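Local coordinates for uncharacterized protein (Mycobacterium smegmatis, PDB 4TMD) that is of unknown function but, as a DUF5642-family protein with a signal sequence, is probably exported and anchored to the cell envelope as a lipoprotein, at residues A[5-10]-A[68-73]; A[18-23]-A[75-80]. One frame throughout, in Å; residues are numbered along the deposited sequence.

Contact 1: residues A[5-10]-A[68-73]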
# COMPACT_ATOMS: atom_id res chain seq x y z
N ALA A 5 -5.26 15.07 -14.54
CA ALA A 5 -4.69 14.01 -13.72
C ALA A 5 -3.66 13.21 -14.53
O ALA A 5 -3.84 12.98 -15.73
CB ALA A 5 -5.80 13.08 -13.17
N ASP A 6 -2.59 12.80 -13.86
CA ASP A 6 -1.48 12.14 -14.52
C ASP A 6 -0.67 11.39 -13.47
O ASP A 6 -0.04 12.01 -12.59
CB ASP A 6 -0.61 13.17 -15.25
CG ASP A 6 0.41 12.55 -16.20
OD1 ASP A 6 0.55 11.31 -16.26
OD2 ASP A 6 1.08 13.35 -16.88
N ILE A 7 -0.69 10.06 -13.54
CA ILE A 7 0.04 9.24 -12.58
C ILE A 7 1.54 9.55 -12.62
O ILE A 7 2.25 9.30 -11.65
CB ILE A 7 -0.16 7.73 -12.82
CG1 ILE A 7 0.38 7.29 -14.18
CG2 ILE A 7 -1.64 7.37 -12.69
CD1 ILE A 7 0.35 5.75 -14.36
N ALA A 8 2.02 10.09 -13.73
CA ALA A 8 3.44 10.43 -13.87
C ALA A 8 3.84 11.50 -12.86
O ALA A 8 5.01 11.67 -12.54
CB ALA A 8 3.76 10.89 -15.29
N LYS A 9 2.87 12.25 -12.36
CA LYS A 9 3.22 13.32 -11.44
C LYS A 9 3.63 12.81 -10.06
O LYS A 9 3.98 13.62 -9.21
CB LYS A 9 2.06 14.32 -11.32
CG LYS A 9 1.76 15.07 -12.64
CD LYS A 9 0.73 16.16 -12.43
CE LYS A 9 -0.05 16.45 -13.69
NZ LYS A 9 0.87 16.78 -14.81
N VAL A 10 3.63 11.48 -9.82
CA VAL A 10 4.21 10.96 -8.56
C VAL A 10 5.69 11.28 -8.46
O VAL A 10 6.26 11.23 -7.37
CB VAL A 10 4.11 9.42 -8.37
CG1 VAL A 10 2.74 9.02 -7.97
CG2 VAL A 10 4.64 8.66 -9.58
N ASN A 68 -2.06 1.60 -16.30
CA ASN A 68 -0.67 1.96 -16.16
C ASN A 68 -0.36 2.31 -14.71
O ASN A 68 -1.27 2.64 -13.94
CB ASN A 68 -0.33 3.14 -17.08
CG ASN A 68 -0.51 2.81 -18.55
OD1 ASN A 68 -0.07 1.76 -19.02
ND2 ASN A 68 -1.18 3.69 -19.28
N MET A 69 0.92 2.22 -14.34
CA MET A 69 1.39 2.53 -13.00
C MET A 69 2.69 3.31 -13.09
O MET A 69 3.45 3.14 -14.04
CB MET A 69 1.61 1.26 -12.18
CG MET A 69 2.52 0.30 -12.90
SD MET A 69 3.39 -0.88 -11.86
CE MET A 69 2.11 -2.00 -11.39
N ALA A 70 2.92 4.17 -12.11
CA ALA A 70 4.19 4.86 -11.93
C ALA A 70 4.46 4.87 -10.44
O ALA A 70 3.52 4.85 -9.64
CB ALA A 70 4.14 6.29 -12.49
N ALA A 71 5.72 4.94 -10.04
CA ALA A 71 6.02 4.92 -8.62
C ALA A 71 7.21 5.80 -8.24
O ALA A 71 8.07 6.11 -9.07
CB ALA A 71 6.24 3.50 -8.15
N THR A 72 7.20 6.24 -6.99
CA THR A 72 8.35 6.88 -6.39
C THR A 72 8.63 6.12 -5.09
O THR A 72 7.71 5.89 -4.31
CB THR A 72 8.12 8.36 -6.10
OG1 THR A 72 8.00 9.07 -7.34
CG2 THR A 72 9.30 8.94 -5.31
N ALA A 73 9.87 5.71 -4.88
CA ALA A 73 10.21 4.98 -3.66
C ALA A 73 11.41 5.62 -2.98
O ALA A 73 12.24 6.26 -3.63
CB ALA A 73 10.49 3.53 -3.98

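Contact 2: residues A[18-23]-A[75-80]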
# COMPACT_ATOMS: atom_id res chain seq x y z
N GLY A 18 14.37 14.09 2.20
CA GLY A 18 15.65 14.77 2.36
C GLY A 18 16.84 13.97 1.87
O GLY A 18 16.69 12.88 1.31
N PRO A 19 18.06 14.50 2.08
CA PRO A 19 19.28 13.84 1.60
C PRO A 19 19.60 12.53 2.35
O PRO A 19 20.41 11.75 1.87
CB PRO A 19 20.37 14.89 1.87
CG PRO A 19 19.85 15.66 3.03
CD PRO A 19 18.35 15.70 2.88
N GLU A 20 18.95 12.29 3.49
CA GLU A 20 19.12 11.02 4.19
C GLU A 20 18.36 9.89 3.51
O GLU A 20 18.44 8.73 3.91
CB GLU A 20 18.68 11.14 5.66
CG GLU A 20 17.18 11.17 5.89
CD GLU A 20 16.61 12.58 5.99
OE1 GLU A 20 16.98 13.44 5.16
OE2 GLU A 20 15.79 12.82 6.91
N PHE A 21 17.61 10.21 2.47
CA PHE A 21 16.87 9.19 1.75
C PHE A 21 17.49 8.90 0.41
O PHE A 21 17.93 9.82 -0.29
CB PHE A 21 15.41 9.59 1.55
CG PHE A 21 14.57 9.42 2.76
CD1 PHE A 21 13.89 8.22 2.98
CD2 PHE A 21 14.45 10.44 3.69
CE1 PHE A 21 13.12 8.06 4.12
CE2 PHE A 21 13.68 10.28 4.83
CZ PHE A 21 13.02 9.10 5.04
N LYS A 22 17.51 7.63 0.06
CA LYS A 22 17.83 7.25 -1.29
C LYS A 22 16.53 7.06 -2.07
O LYS A 22 15.71 6.23 -1.71
CB LYS A 22 18.65 5.96 -1.32
CG LYS A 22 19.08 5.64 -2.72
CD LYS A 22 19.82 4.35 -2.76
CE LYS A 22 20.32 4.09 -4.14
NZ LYS A 22 20.72 2.67 -4.25
N VAL A 23 16.37 7.83 -3.14
CA VAL A 23 15.11 7.83 -3.88
C VAL A 23 15.25 7.14 -5.23
O VAL A 23 16.28 7.27 -5.89
CB VAL A 23 14.60 9.27 -4.09
CG1 VAL A 23 13.44 9.33 -5.07
CG2 VAL A 23 14.22 9.88 -2.75
N GLU A 75 14.28 5.07 0.51
CA GLU A 75 14.78 4.30 1.64
C GLU A 75 15.67 5.17 2.49
O GLU A 75 16.57 5.82 1.96
CB GLU A 75 15.54 3.07 1.16
CG GLU A 75 14.73 2.21 0.21
CD GLU A 75 15.28 0.80 0.09
OE1 GLU A 75 16.44 0.58 0.49
OE2 GLU A 75 14.54 -0.09 -0.39
N GLY A 76 15.41 5.20 3.80
CA GLY A 76 16.20 6.00 4.72
C GLY A 76 15.50 6.15 6.06
O GLY A 76 14.31 5.88 6.15
N GLU A 77 16.24 6.59 7.08
CA GLU A 77 15.74 6.66 8.45
C GLU A 77 15.12 5.32 8.89
O GLU A 77 14.13 5.29 9.61
CB GLU A 77 14.70 7.79 8.60
CG GLU A 77 15.25 9.21 8.41
CD GLU A 77 16.01 9.75 9.63
OE1 GLU A 77 15.84 9.20 10.74
OE2 GLU A 77 16.78 10.72 9.47
N GLY A 78 15.69 4.21 8.42
CA GLY A 78 15.25 2.90 8.83
C GLY A 78 13.93 2.44 8.21
O GLY A 78 13.39 1.40 8.60
N ASN A 79 13.41 3.22 7.27
CA ASN A 79 12.16 2.88 6.59
C ASN A 79 12.32 2.82 5.09
O ASN A 79 13.22 3.44 4.54
CB ASN A 79 11.07 3.90 6.90
CG ASN A 79 10.52 3.80 8.30
OD1 ASN A 79 9.61 4.53 8.66
ND2 ASN A 79 11.08 2.90 9.10
N ARG A 80 11.42 2.10 4.44
CA ARG A 80 11.21 2.21 3.01
C ARG A 80 9.77 2.70 2.75
O ARG A 80 8.82 2.18 3.34
CB ARG A 80 11.44 0.87 2.32
CG ARG A 80 11.06 0.77 0.82
CD ARG A 80 11.26 -0.69 0.38
NE ARG A 80 10.76 -1.01 -0.95
CZ ARG A 80 11.09 -2.12 -1.62
NH1 ARG A 80 11.93 -3.00 -1.08
NH2 ARG A 80 10.60 -2.35 -2.83
O HOH W 1 19.03 7.27 6.36
O HOH W 2 19.49 6.28 2.71

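Contact 1: residues A[5-10]-A[68-73]
A 3-10 segment near the N-terminus, which begins at Ile-7 and runs on past Val-10, packs on the face of strand 67-76 that carries Ala-70 and Thr-72, with Ile-7 and Val-10 turned to the strand. CD1 of Ile-7 reaches the backbone at the start of the segment 68-73, 3.5 Å from Asn-68 O, and the same methyl also lies against Asn-68 CB. With chi1 at 63°, CG1 of Ile-7 sits between the backbone N and the carbonyl carbon, and the extended chi2 carries the methyl out to the strand. Ala-70 provides the small surface in the middle: its CB meets Ile-7 O at 3.7 Å and Val-10 CG2 at 3.8 Å, so the 3-10 segment comes close over it. Beyond, the hydroxyl of Thr-72 donates to the carbonyl of Val-10, OG1 to O 2.8 Å, approaching from well above the carbonyl plane. The segment is shaped from within by an Asx turn, Ala-8 N to Asp-6 OD1 at 3.2 Å, and by the bond from Lys-9 N to Asp-6 O. Ala-85 of strand 79-88 extends the apolar surface under both Ile-7 and Val-10, and Tyr-158 also touches Ile-7. The contact is thus mainly apolar and buried, while one directional bond from a threonine hydroxyl ties a 3-10 carbonyl to the sheet face.

Contact 2: residues A[18-23]-A[75-80]
The edge strand 22-30 pairs at this end with the hairpin formed by strands 67-76 and 79-88. Lys-22 and Glu-75 form an antiparallel hydrogen-bonded pair: Lys-22 N donates to Glu-75 O at 2.8 Å, nearly straight at 168°, and Glu-75 N returns a bond to Lys-22 O at 2.9 Å. Both side chains leave on the same face of the sheet, but the extended lysine carries its amine away from the hairpin. One residue earlier, the Phe-21 CA-H also approaches Glu-75 O. The Phe-21 ring lies obliquely along the hairpin backbone, with CE1 3.2 Å from Gly-76 O and CD1 3.5 Å from Gly-76 N; a chi1 of -78° turns CG away from the residue's own carbonyl carbon and brings the ring alongside Gly-76. Gly-76 lets this happen, since a beta carbon there would collide with Glu-20 O and the ring. CG of Glu-77 reaches the Phe-21 ring near CZ at 4.0 Å, its side chain crossing the ring at about a right angle. Glu-77 CG also packs 3.7 Å from Glu-20 CG. The two carboxylates have their planes 73° apart, and Glu-20 OE2 and Glu-77 OE2 come to 3.5 Å, which probably costs some electrostatic energy or favours protonation of one. Two waters bridge Glu-20 O to the hairpin, one to Glu-77 N and the other to Glu-75 O. The type I' turn from Gly-76 to Asn-79 closes the hairpin, and Asn-79 is tied to Lys-176 and Asp-178 in the loop before helix 179-194. Phe-17 meets the ring of Phe-21, and Leu-167, just past strand 158-166, touches Glu-75 and Arg-80.

In the fold
Both contacts use strand 67-76, the second strand of the antiparallel sheet, with contact 1 along its length and contact 2 at its end; their centres lie about 19 Å apart. The segments alternate along the chain: 5-10 and 18-23 come first, then 68-73 and 75-80. The N-terminal chain therefore lies on one face of strand 67-76 in contact 1, then joins the sheet beside that strand as edge strand 22-30 in contact 2. Where they adjoin, Val-23 CG1 packs 3.6 Å from Ala-73 O. Together they attach the N-terminal region to one margin of the sheet in the DUF5642 domain.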